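Local atomic coordinates of probable ubiquitin-conjugating enzyme E2 7 (Caenorhabditis elegans, PDB entry 1PZV), a protein that probably catalyses the attachment of ubiquitin to other proteins, carrying it as a thioester received from the E1 ubiquitin-activating enzyme. Residues P79-D82 with N86-I89; P129-P134 with D138-Q143; V38-P43 with M70-E75; E75-N80 with A148-K153. One frame throughout, in Å; residues are numbered along the deposited sequence.

Contact 1: residues P79-D82 with N86-I89; sequences PNID and NVCI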
loop_
_atom_site.group_PDB
_atom_site.type_symbol
_atom_site.label_atom_id
_atom_site.label_comp_id
_atom_site.label_asym_id
_atom_site.label_seq_id
_atom_site.Cartn_x
_atom_site.Cartn_y
_atom_site.Cartn_z
ATOM N N PRO A 79 0.752 9.034 7.696
ATOM C CA PRO A 79 1.112 8.610 9.050
ATOM C C PRO A 79 1.630 7.171 9.108
ATOM O O PRO A 79 2.529 6.861 9.897
ATOM C CB PRO A 79 -0.198 8.769 9.815
ATOM C CG PRO A 79 -0.806 9.978 9.155
ATOM C CD PRO A 79 -0.552 9.724 7.686
ATOM N N ASN A 80 1.068 6.296 8.271
ATOM C CA ASN A 80 1.461 4.891 8.273
ATOM C C ASN A 80 2.420 4.445 7.190
ATOM O O ASN A 80 2.598 3.255 6.949
ATOM C CB ASN A 80 0.217 4.024 8.268
ATOM C CG ASN A 80 -0.668 4.304 9.463
ATOM O OD1 ASN A 80 -1.791 4.798 9.312
ATOM N ND2 ASN A 80 -0.159 4.010 10.670
ATOM N N ILE A 81 3.038 5.412 6.531
ATOM C CA ILE A 81 4.037 5.120 5.521
ATOM C C ILE A 81 5.245 5.869 6.080
ATOM O O ILE A 81 5.174 7.084 6.276
ATOM C CB ILE A 81 3.687 5.731 4.160
ATOM C CG1 ILE A 81 2.226 5.461 3.811
ATOM C CG2 ILE A 81 4.603 5.150 3.093
ATOM C CD1 ILE A 81 1.912 4.013 3.556
ATOM N N ASP A 82 6.334 5.165 6.370
ATOM C CA ASP A 82 7.495 5.860 6.903
ATOM C C ASP A 82 8.142 6.742 5.835
ATOM O O ASP A 82 7.660 6.832 4.703
ATOM C CB ASP A 82 8.530 4.877 7.494
ATOM C CG ASP A 82 9.160 3.969 6.451
ATOM O OD1 ASP A 82 9.370 4.414 5.304
ATOM O OD2 ASP A 82 9.471 2.809 6.791
ATOM N N ASN A 86 8.002 2.710 3.086
ATOM C CA ASN A 86 7.562 1.438 3.634
ATOM C C ASN A 86 6.207 1.602 4.288
ATOM O O ASN A 86 6.017 2.487 5.127
ATOM C CB ASN A 86 8.565 0.934 4.664
ATOM C CG ASN A 86 9.880 0.553 4.044
ATOM O OD1 ASN A 86 10.894 0.424 4.736
ATOM N ND2 ASN A 86 9.877 0.360 2.729
ATOM N N VAL A 87 5.264 0.755 3.891
ATOM C CA VAL A 87 3.938 0.818 4.466
ATOM C C VAL A 87 3.953 -0.039 5.708
ATOM O O VAL A 87 4.433 -1.170 5.680
ATOM C CB VAL A 87 2.876 0.270 3.522
ATOM C CG1 VAL A 87 1.501 0.477 4.137
ATOM C CG2 VAL A 87 2.977 0.952 2.178
ATOM N N CYS A 88 3.437 0.502 6.801
ATOM C CA CYS A 88 3.409 -0.231 8.050
ATOM C C CYS A 88 2.007 -0.344 8.603
ATOM O O CYS A 88 1.511 0.575 9.251
ATOM C CB CYS A 88 4.318 0.453 9.066
ATOM S SG CYS A 88 6.043 0.610 8.493
ATOM N N ILE A 89 1.374 -1.482 8.338
ATOM C CA ILE A 89 0.018 -1.752 8.818
ATOM C C ILE A 89 -0.061 -3.158 9.432
ATOM O O ILE A 89 0.734 -4.031 9.086
ATOM C CB ILE A 89 -0.998 -1.596 7.673
ATOM C CG1 ILE A 89 -0.616 -2.524 6.507
ATOM C CG2 ILE A 89 -1.054 -0.126 7.250
ATOM C CD1 ILE A 89 -1.532 -2.441 5.314
#

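Contact 2: residues P129-P134 with D138-Q143; sequences PNFESP and DAAKMQ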
loop_
_atom_site.group_PDB
_atom_site.type_symbol
_atom_site.label_atom_id
_atom_site.label_comp_id
_atom_site.label_asym_id
_atom_site.label_seq_id
_atom_site.Cartn_x
_atom_site.Cartn_y
_atom_site.Cartn_z
ATOM N N PRO A 129 -6.312 6.562 8.423
ATOM C CA PRO A 129 -5.040 6.195 9.052
ATOM C C PRO A 129 -5.171 5.749 10.509
ATOM O O PRO A 129 -6.029 6.238 11.252
ATOM C CB PRO A 129 -4.206 7.466 8.898
ATOM C CG PRO A 129 -5.247 8.556 8.984
ATOM C CD PRO A 129 -6.368 8.008 8.131
ATOM N N ASN A 130 -4.330 4.798 10.904
ATOM C CA ASN A 130 -4.327 4.305 12.276
ATOM C C ASN A 130 -3.078 4.841 12.945
ATOM O O ASN A 130 -1.958 4.463 12.588
ATOM C CB ASN A 130 -4.315 2.769 12.323
ATOM C CG ASN A 130 -4.039 2.224 13.729
ATOM O OD1 ASN A 130 -2.883 2.086 14.142
ATOM N ND2 ASN A 130 -5.105 1.930 14.470
ATOM N N PHE A 131 -3.261 5.734 13.905
ATOM C CA PHE A 131 -2.110 6.289 14.584
ATOM C C PHE A 131 -1.516 5.198 15.464
ATOM O O PHE A 131 -0.789 4.344 14.949
ATOM C CB PHE A 131 -2.516 7.550 15.352
ATOM C CG PHE A 131 -3.070 8.634 14.450
ATOM C CD1 PHE A 131 -4.386 8.565 13.972
ATOM C CD2 PHE A 131 -2.256 9.676 14.003
ATOM C CE1 PHE A 131 -4.877 9.508 13.059
ATOM C CE2 PHE A 131 -2.740 10.625 13.087
ATOM C CZ PHE A 131 -4.052 10.538 12.618
ATOM N N GLU A 132 -1.821 5.183 16.757
ATOM C CA GLU A 132 -1.271 4.134 17.615
ATOM C C GLU A 132 0.104 3.681 17.127
ATOM O O GLU A 132 0.222 2.639 16.486
ATOM C CB GLU A 132 -2.177 2.904 17.617
ATOM C CG GLU A 132 -3.477 3.033 18.370
ATOM C CD GLU A 132 -4.065 1.663 18.677
ATOM O OE1 GLU A 132 -4.196 0.855 17.731
ATOM O OE2 GLU A 132 -4.388 1.395 19.857
ATOM N N SER A 133 1.134 4.462 17.414
ATOM C CA SER A 133 2.490 4.121 16.993
ATOM C C SER A 133 2.686 4.239 15.478
ATOM O O SER A 133 3.069 3.272 14.821
ATOM C CB SER A 133 2.846 2.694 17.435
ATOM O OG SER A 133 2.553 2.487 18.806
ATOM N N PRO A 134 2.414 5.425 14.906
ATOM C CA PRO A 134 2.579 5.635 13.465
ATOM C C PRO A 134 4.036 5.421 13.066
ATOM O O PRO A 134 4.940 5.582 13.892
ATOM C CB PRO A 134 2.148 7.081 13.280
ATOM C CG PRO A 134 1.107 7.256 14.352
ATOM C CD PRO A 134 1.761 6.590 15.530
ATOM N N ASP A 138 6.035 12.702 12.057
ATOM C CA ASP A 138 5.940 14.000 11.385
ATOM C C ASP A 138 4.543 14.147 10.782
ATOM O O ASP A 138 3.896 15.193 10.900
ATOM C CB ASP A 138 6.973 14.085 10.256
ATOM C CG ASP A 138 8.396 14.125 10.766
ATOM O OD1 ASP A 138 8.821 15.208 11.210
ATOM O OD2 ASP A 138 9.084 13.080 10.725
ATOM N N ALA A 139 4.096 13.072 10.139
ATOM C CA ALA A 139 2.800 13.036 9.490
ATOM C C ALA A 139 1.692 12.853 10.503
ATOM O O ALA A 139 0.669 13.542 10.451
ATOM C CB ALA A 139 2.768 11.906 8.475
ATOM N N ALA A 140 1.889 11.915 11.419
ATOM C CA ALA A 140 0.886 11.658 12.443
ATOM C C ALA A 140 0.589 12.949 13.206
ATOM O O ALA A 140 -0.570 13.317 13.409
ATOM C CB ALA A 140 1.384 10.584 13.399
ATOM N N LYS A 141 1.652 13.632 13.618
ATOM C CA LYS A 141 1.527 14.881 14.355
ATOM C C LYS A 141 0.848 15.940 13.495
ATOM O O LYS A 141 -0.058 16.649 13.946
ATOM C CB LYS A 141 2.914 15.378 14.787
ATOM C CG LYS A 141 2.879 16.641 15.637
ATOM C CD LYS A 141 4.201 16.897 16.349
ATOM C CE LYS A 141 4.068 18.056 17.342
ATOM N NZ LYS A 141 5.324 18.316 18.101
ATOM N N MET A 142 1.277 16.029 12.245
ATOM C CA MET A 142 0.723 17.020 11.351
ATOM C C MET A 142 -0.777 16.936 11.125
ATOM O O MET A 142 -1.491 17.901 11.370
ATOM C CB MET A 142 1.436 16.980 10.009
ATOM C CG MET A 142 1.168 18.221 9.196
ATOM S SD MET A 142 2.231 18.321 7.776
ATOM C CE MET A 142 3.851 18.402 8.572
ATOM N N GLN A 143 -1.270 15.796 10.664
ATOM C CA GLN A 143 -2.696 15.684 10.401
ATOM C C GLN A 143 -3.575 15.969 11.616
ATOM O O GLN A 143 -4.690 16.475 11.479
ATOM C CB GLN A 143 -3.024 14.300 9.864
ATOM C CG GLN A 143 -4.401 14.227 9.250
ATOM C CD GLN A 143 -4.839 12.812 9.018
ATOM O OE1 GLN A 143 -4.044 11.971 8.587
ATOM N NE2 GLN A 143 -6.112 12.530 9.292
#

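Contact 3: residues V38-P43 with M70-E75; sequences VLVIGP and MKFISE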
loop_
_atom_site.group_PDB
_atom_site.type_symbol
_atom_site.label_atom_id
_atom_site.label_comp_id
_atom_site.label_asym_id
_atom_site.label_seq_id
_atom_site.Cartn_x
_atom_site.Cartn_y
_atom_site.Cartn_z
ATOM N N VAL A 38 2.828 -2.307 -8.248
ATOM C CA VAL A 38 1.404 -1.978 -8.231
ATOM C C VAL A 38 1.070 -0.487 -8.256
ATOM O O VAL A 38 1.601 0.294 -7.475
ATOM C CB VAL A 38 0.689 -2.626 -7.005
ATOM C CG1 VAL A 38 1.206 -4.050 -6.798
ATOM C CG2 VAL A 38 0.886 -1.776 -5.753
ATOM N N LEU A 39 0.186 -0.102 -9.170
ATOM C CA LEU A 39 -0.249 1.283 -9.279
ATOM C C LEU A 39 -1.378 1.481 -8.285
ATOM O O LEU A 39 -2.393 0.786 -8.338
ATOM C CB LEU A 39 -0.780 1.589 -10.684
ATOM C CG LEU A 39 -1.348 3.004 -10.869
ATOM C CD1 LEU A 39 -0.199 4.016 -10.759
ATOM C CD2 LEU A 39 -2.057 3.137 -12.216
ATOM N N VAL A 40 -1.214 2.426 -7.375
ATOM C CA VAL A 40 -2.254 2.675 -6.391
ATOM C C VAL A 40 -2.882 4.034 -6.637
ATOM O O VAL A 40 -2.273 5.059 -6.364
ATOM C CB VAL A 40 -1.687 2.643 -4.971
ATOM C CG1 VAL A 40 -2.783 2.860 -3.981
ATOM C CG2 VAL A 40 -1.000 1.328 -4.726
ATOM N N ILE A 41 -4.100 4.040 -7.164
ATOM C CA ILE A 41 -4.784 5.291 -7.430
ATOM C C ILE A 41 -5.467 5.778 -6.155
ATOM O O ILE A 41 -6.203 5.024 -5.518
ATOM C CB ILE A 41 -5.844 5.126 -8.558
ATOM C CG1 ILE A 41 -5.158 4.646 -9.841
ATOM C CG2 ILE A 41 -6.565 6.462 -8.813
ATOM C CD1 ILE A 41 -6.043 4.682 -11.071
ATOM N N GLY A 42 -5.216 7.034 -5.786
ATOM C CA GLY A 42 -5.824 7.597 -4.591
ATOM C C GLY A 42 -7.336 7.449 -4.568
ATOM O O GLY A 42 -8.028 7.938 -5.467
ATOM N N PRO A 43 -7.884 6.779 -3.548
ATOM C CA PRO A 43 -9.332 6.591 -3.459
ATOM C C PRO A 43 -10.072 7.913 -3.421
ATOM O O PRO A 43 -9.563 8.911 -2.918
ATOM C CB PRO A 43 -9.510 5.808 -2.154
ATOM C CG PRO A 43 -8.222 5.058 -2.023
ATOM C CD PRO A 43 -7.193 6.091 -2.444
ATOM N N MET A 70 5.533 -4.245 1.750
ATOM C CA MET A 70 5.049 -3.271 0.785
ATOM C C MET A 70 5.761 -1.945 0.918
ATOM O O MET A 70 5.642 -1.268 1.936
ATOM C CB MET A 70 3.548 -3.055 0.933
ATOM C CG MET A 70 2.971 -2.155 -0.148
ATOM S SD MET A 70 1.183 -2.200 -0.139
ATOM C CE MET A 70 0.790 -1.284 -1.611
ATOM N N LYS A 71 6.503 -1.580 -0.122
ATOM C CA LYS A 71 7.243 -0.328 -0.131
ATOM C C LYS A 71 6.745 0.606 -1.225
ATOM O O LYS A 71 6.779 0.267 -2.405
ATOM C CB LYS A 71 8.740 -0.590 -0.349
ATOM C CG LYS A 71 9.543 0.688 -0.503
ATOM C CD LYS A 71 11.048 0.434 -0.458
ATOM C CE LYS A 71 11.824 1.747 -0.592
ATOM N NZ LYS A 71 13.273 1.587 -0.280
ATOM N N PHE A 72 6.286 1.781 -0.828
ATOM C CA PHE A 72 5.810 2.763 -1.781
ATOM C C PHE A 72 6.921 3.514 -2.514
ATOM O O PHE A 72 7.819 4.056 -1.888
ATOM C CB PHE A 72 4.935 3.812 -1.067
ATOM C CG PHE A 72 3.495 3.678 -1.341
ATOM C CD1 PHE A 72 2.634 3.108 -0.411
ATOM C CD2 PHE A 72 3.001 4.102 -2.551
ATOM C CE1 PHE A 72 1.280 2.963 -0.707
ATOM C CE2 PHE A 72 1.671 3.966 -2.858
ATOM C CZ PHE A 72 0.802 3.395 -1.938
ATOM N N ILE A 73 6.854 3.523 -3.797
ATOM C CA ILE A 73 7.790 4.281 -4.573
ATOM C C ILE A 73 6.926 5.454 -4.916
ATOM O O ILE A 73 5.721 5.281 -4.929
ATOM C CB ILE A 73 8.292 3.520 -5.823
ATOM C CG1 ILE A 73 9.253 2.402 -5.376
ATOM C CG2 ILE A 73 8.973 4.461 -6.808
ATOM C CD1 ILE A 73 9.908 1.658 -6.513
ATOM N N SER A 74 7.421 6.646 -5.194
ATOM C CA SER A 74 6.479 7.719 -5.453
ATOM C C SER A 74 6.134 8.365 -4.135
ATOM O O SER A 74 5.428 7.804 -3.310
ATOM C CB SER A 74 5.234 7.222 -6.178
ATOM O OG SER A 74 5.289 7.514 -7.566
ATOM N N GLU A 75 6.635 9.583 -3.954
ATOM C CA GLU A 75 6.416 10.414 -2.780
ATOM C C GLU A 75 4.985 10.309 -2.273
ATOM O O GLU A 75 4.037 10.420 -3.048
ATOM C CB GLU A 75 6.693 11.869 -3.168
ATOM C CG GLU A 75 7.992 12.453 -2.664
ATOM C CD GLU A 75 7.876 12.884 -1.225
ATOM O OE1 GLU A 75 7.943 12.007 -0.345
ATOM O OE2 GLU A 75 7.716 14.096 -0.973
#

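Contact 4: residues E75-N80 with A148-K153; sequences EIWHPN and AEFKKK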
loop_
_atom_site.group_PDB
_atom_site.type_symbol
_atom_site.label_atom_id
_atom_site.label_comp_id
_atom_site.label_asym_id
_atom_site.label_seq_id
_atom_site.Cartn_x
_atom_site.Cartn_y
_atom_site.Cartn_z
ATOM N N GLU A 75 6.635 9.583 -3.954
ATOM C CA GLU A 75 6.416 10.414 -2.780
ATOM C C GLU A 75 4.985 10.309 -2.273
ATOM O O GLU A 75 4.037 10.420 -3.048
ATOM C CB GLU A 75 6.693 11.869 -3.168
ATOM C CG GLU A 75 7.992 12.453 -2.664
ATOM C CD GLU A 75 7.876 12.884 -1.225
ATOM O OE1 GLU A 75 7.943 12.007 -0.345
ATOM O OE2 GLU A 75 7.716 14.096 -0.973
ATOM N N ILE A 76 4.831 10.102 -0.973
ATOM C CA ILE A 76 3.503 10.053 -0.374
ATOM C C ILE A 76 3.642 10.526 1.068
ATOM O O ILE A 76 4.628 10.201 1.734
ATOM C CB ILE A 76 2.900 8.633 -0.413
ATOM C CG1 ILE A 76 1.441 8.690 0.042
ATOM C CG2 ILE A 76 3.719 7.685 0.458
ATOM C CD1 ILE A 76 0.644 7.471 -0.341
ATOM N N TRP A 77 2.676 11.308 1.542
ATOM C CA TRP A 77 2.726 11.824 2.909
ATOM C C TRP A 77 1.625 11.193 3.738
ATOM O O TRP A 77 0.473 11.631 3.712
ATOM C CB TRP A 77 2.585 13.354 2.919
ATOM C CG TRP A 77 2.946 13.982 4.245
ATOM C CD1 TRP A 77 2.102 14.643 5.095
ATOM C CD2 TRP A 77 4.224 13.950 4.900
ATOM N NE1 TRP A 77 2.767 15.008 6.241
ATOM C CE2 TRP A 77 4.070 14.591 6.152
ATOM C CE3 TRP A 77 5.481 13.425 4.559
ATOM C CZ2 TRP A 77 5.129 14.735 7.059
ATOM C CZ3 TRP A 77 6.539 13.568 5.465
ATOM C CH2 TRP A 77 6.348 14.212 6.703
ATOM N N HIS A 78 1.991 10.152 4.478
ATOM C CA HIS A 78 1.020 9.436 5.301
ATOM C C HIS A 78 1.577 8.951 6.647
ATOM O O HIS A 78 2.733 8.511 6.754
ATOM C CB HIS A 78 0.460 8.233 4.523
ATOM C CG HIS A 78 -0.774 7.649 5.128
ATOM N ND1 HIS A 78 -2.034 8.169 4.901
ATOM C CD2 HIS A 78 -0.952 6.601 5.966
ATOM C CE1 HIS A 78 -2.928 7.465 5.567
ATOM N NE2 HIS A 78 -2.298 6.504 6.224
ATOM N N PRO A 79 0.752 9.034 7.696
ATOM C CA PRO A 79 1.112 8.610 9.050
ATOM C C PRO A 79 1.630 7.171 9.108
ATOM O O PRO A 79 2.529 6.861 9.897
ATOM C CB PRO A 79 -0.198 8.769 9.815
ATOM C CG PRO A 79 -0.806 9.978 9.155
ATOM C CD PRO A 79 -0.552 9.724 7.686
ATOM N N ASN A 80 1.068 6.296 8.271
ATOM C CA ASN A 80 1.461 4.891 8.273
ATOM C C ASN A 80 2.420 4.445 7.190
ATOM O O ASN A 80 2.598 3.255 6.949
ATOM C CB ASN A 80 0.217 4.024 8.268
ATOM C CG ASN A 80 -0.668 4.304 9.463
ATOM O OD1 ASN A 80 -1.791 4.798 9.312
ATOM N ND2 ASN A 80 -0.159 4.010 10.670
ATOM N N ALA A 148 -3.896 22.065 8.379
ATOM C CA ALA A 148 -3.728 23.031 7.302
ATOM C C ALA A 148 -2.624 22.662 6.320
ATOM O O ALA A 148 -2.878 22.430 5.138
ATOM C CB ALA A 148 -3.448 24.407 7.893
ATOM N N GLU A 149 -1.395 22.608 6.817
ATOM C CA GLU A 149 -0.257 22.302 5.969
ATOM C C GLU A 149 -0.236 20.860 5.480
ATOM O O GLU A 149 0.346 20.568 4.431
ATOM C CB GLU A 149 1.041 22.601 6.710
ATOM C CG GLU A 149 2.212 22.821 5.784
ATOM C CD GLU A 149 3.523 22.419 6.418
ATOM O OE1 GLU A 149 3.781 22.861 7.559
ATOM O OE2 GLU A 149 4.291 21.663 5.774
ATOM N N PHE A 150 -0.867 19.967 6.243
ATOM C CA PHE A 150 -0.913 18.550 5.890
ATOM C C PHE A 150 -1.609 18.305 4.549
ATOM O O PHE A 150 -1.041 17.667 3.658
ATOM C CB PHE A 150 -1.623 17.745 6.983
ATOM C CG PHE A 150 -1.632 16.259 6.728
ATOM C CD1 PHE A 150 -0.492 15.492 6.951
ATOM C CD2 PHE A 150 -2.777 15.627 6.247
ATOM C CE1 PHE A 150 -0.495 14.115 6.696
ATOM C CE2 PHE A 150 -2.784 14.252 5.989
ATOM C CZ PHE A 150 -1.642 13.499 6.217
ATOM N N LYS A 151 -2.838 18.792 4.407
ATOM C CA LYS A 151 -3.562 18.614 3.154
ATOM C C LYS A 151 -2.747 19.222 2.030
ATOM O O LYS A 151 -2.746 18.723 0.906
ATOM C CB LYS A 151 -4.933 19.301 3.205
ATOM C CG LYS A 151 -5.967 18.560 4.042
ATOM C CD LYS A 151 -7.386 19.088 3.814
ATOM C CE LYS A 151 -7.585 20.483 4.388
ATOM N NZ LYS A 151 -9.009 20.931 4.281
ATOM N N LYS A 152 -2.046 20.302 2.357
ATOM C CA LYS A 152 -1.226 21.019 1.394
ATOM C C LYS A 152 -0.047 20.169 0.920
ATOM O O LYS A 152 0.405 20.306 -0.214
ATOM C CB LYS A 152 -0.727 22.326 2.023
ATOM C CG LYS A 152 -0.088 23.303 1.049
ATOM C CD LYS A 152 0.581 24.453 1.795
ATOM C CE LYS A 152 1.572 25.200 0.907
ATOM N NZ LYS A 152 2.358 26.208 1.673
ATOM N N LYS A 153 0.445 19.291 1.788
ATOM C CA LYS A 153 1.565 18.424 1.434
ATOM C C LYS A 153 1.102 17.164 0.706
ATOM O O LYS A 153 1.829 16.625 -0.133
ATOM C CB LYS A 153 2.362 18.057 2.686
ATOM C CG LYS A 153 3.048 19.261 3.297
ATOM C CD LYS A 153 4.071 19.838 2.319
ATOM C CE LYS A 153 4.439 21.283 2.644
ATOM N NZ LYS A 153 3.284 22.206 2.418
#

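Contact 1: residues P79-D82 with N86-I89
Asp-82 and Asn-86 meet across a short turn and are joined by two hydrogen bonds. Asp-82 N donates to Asn-86 O at 3.0 Å. In return Asn-86 N reaches Asp-82 OD1 at 3.1 Å, a bent bond that comes from above the carboxylate plane. A chi1 of 66° places Asp-82 CG between the backbone N and the carbonyl carbon, and OD1 also accepts from Glu-84 N. Replacing Asp-82 with an alanine would probably leave the amides of Glu-84 and Asn-86 without this shared acceptor and free the turn to shift. Asn-80, the last residue of the His-Pro-Asn motif of E2 enzymes, bonds across through its backbone: Asn-80 O takes Cys-88 N at 2.9 Å, a bond that ties the backbone of Cys-88, the predicted thioester cysteine, to this motif. Its side-chain ND2 goes instead to Asn-130 O. Between these bonds Ile-81 and Val-87 form a single beta bridge, their side chains lying alongside each other with CD1 of Ile-81 3.5 Å from CG2 of Val-87. Both side chains pack on Met-125 of helix 115-127 and Phe-72 of strand 69-72, the strand to which the Val-87 backbone is hydrogen-bonded through Met-70.

Contact 2: residues P129-P134 with D138-Q143
Ala-140 receives two apolar groups from the loop 129-134 on its methyl. Pro-134 brings CG to 3.5 Å from Ala-140 CB, with its own CB almost as near. Phe-131 comes in alongside, its CD2 3.8 Å from the same Ala-140 CB. The loop can therefore come close to the helix here, the Ala-140 and Pro-134 CA atoms being 6.3 Å apart. A second group of contacts sets oxygens against carbon. The carbonyl oxygen of Ala-140 lies at the edge of the Phe-131 ring, near its plane, with O 3.5 Å from CE2. Gln-143, one turn further along the helix, extends its chain so that OE1 lies 3.6 Å from Pro-129 CG; its CG is anti to the backbone N (chi1 -166°), which carries the amide toward the proline. Phe-131 CZ is a more distant neighbour of Gln-143 OE1, approached obliquely. The arrangement belongs to the C-terminal helical part of the E2 fold, where the loop leaving helix 115-127 folds back on the short helix 137-144. Its Pro-134 side chain is about 8 Å from that of the predicted active-site Cys-88. Backbone bonds run within the helix, Gln-143 N donating to Ala-139 O at 3.0 Å. Beyond the loop, Asn-136 OD1 accepts from Ala-139 N, near the beginning of the helix. Gln-143 also packs on Phe-150 of helix 147-161, while Pro-129 packs on His-78.

Contact 3: residues V38-P43 with M70-E75
The ring of Phe-72 presents its far end to Val-40, which comes up obliquely at CZ and CE2. Phe-72 CZ is 3.9 Å from Val-40 CG2 and 4.0 Å from Val-40 CB, so the branch point of the valine takes part as well as a methyl. The two side chains cross at about a right angle. Elsewhere round the ring Val-87 packs close to CD1, and Phe-53 adds a second aromatic neighbour. This is the hydrophobic core of the E2 fold, built on its antiparallel meander sheet. Strands 35-41 and 69-72 are not neighbours in that sheet: strand 52-58 runs between them, and the segments 38-41 and 70-72 pass 9.9 Å apart at their axes, with an angle of 64° between their directions. Side chains alone bridge this gap, all four of them apolar and buried. Met-70 does so by length. Its CG is anti to the backbone N (chi1 -174°), and the chain stays extended through SD, which carries CE across toward the second strand. There CE meets methyls of two neighbouring valines, lying 4.4 Å from Val-40 CG2; the Met-70 and Val-38 side chains cross at about a right angle. Leu-57 of the intervening strand packs on Met-70 too, and Val-122 of helix 115-127 touches it as well. Val-40 is thus touched by both the methionine methyl and the aromatic ring, while the contact of Val-38 is made by one methyl, CG2, at 4.2 Å from Met-70 CE.

Contact 4: residues E75-N80 with A148-K153
Trp-77 and Pro-79, in the segment that holds the His-Pro-Asn motif of E2 enzymes, pack against Phe-150 on helix 147-161. The indole and phenyl rings meet obliquely, with their planes at 52° and the centroids of the Trp-77 five-membered ring and the Phe-150 ring 5.0 Å apart. The indole turns its CD1-NE1 edge to the phenyl ring, with Phe-150 CD1 in the indole plane; the closest carbons are modelled too near for their spacing to count. Phe-150 has CG anti to its backbone nitrogen (chi1 -176°), which sends the ring off the helix toward the loop. Its CZ reaches past the indole to 3.8 Å from Trp-77 O and 4.2 Å from Pro-79 CD. One turn on, Lys-153 lays CB 4.2 Å from Trp-77 CD1, then bends away so that its NZ forms a salt bridge with Glu-149 OE2 at 3.5 Å. Cutting Phe-150 back to an alanine would probably open a gap beside Trp-77 and Pro-79 and leave the indole less firmly held on that side. Met-142 of the preceding helix packs on both aromatic rings. Pro-79 CD sits over one face of the His-78 imidazole, displaced toward the rim, 3.3 Å above its plane, and Tyr-48 OH is hydrogen-bonded to His-78 ND1 and Trp-77 O. The C-terminal helix backs the histidine-proline-asparagine turn that, in ubiquitin-conjugating enzymes, lies just ahead of the active-site cysteine.

In the fold
From the N terminus, contact 3 comes first, joining strands 35-41 and 69-72 across a loop that contains strand 52-58. As it closes at Glu-75, contact 4 opens on that same residue and does not close until helix 147-161, so it spans the widest loop of the four. Within that span contact 1 closes a short turn and includes Cys-88, the predicted active-site residue, starting from Pro-79 and Asn-80, which it shares with contact 4. Contact 2 follows in series, also nested inside contact 4, and folds the loop after helix 115-127 onto helix 137-144. Contacts 1 and 2 are tied by Asn-80 and Asn-130, and contacts 1 and 3 by Val-87 and Met-70, linking sheet, active-site loop and C-terminal helices.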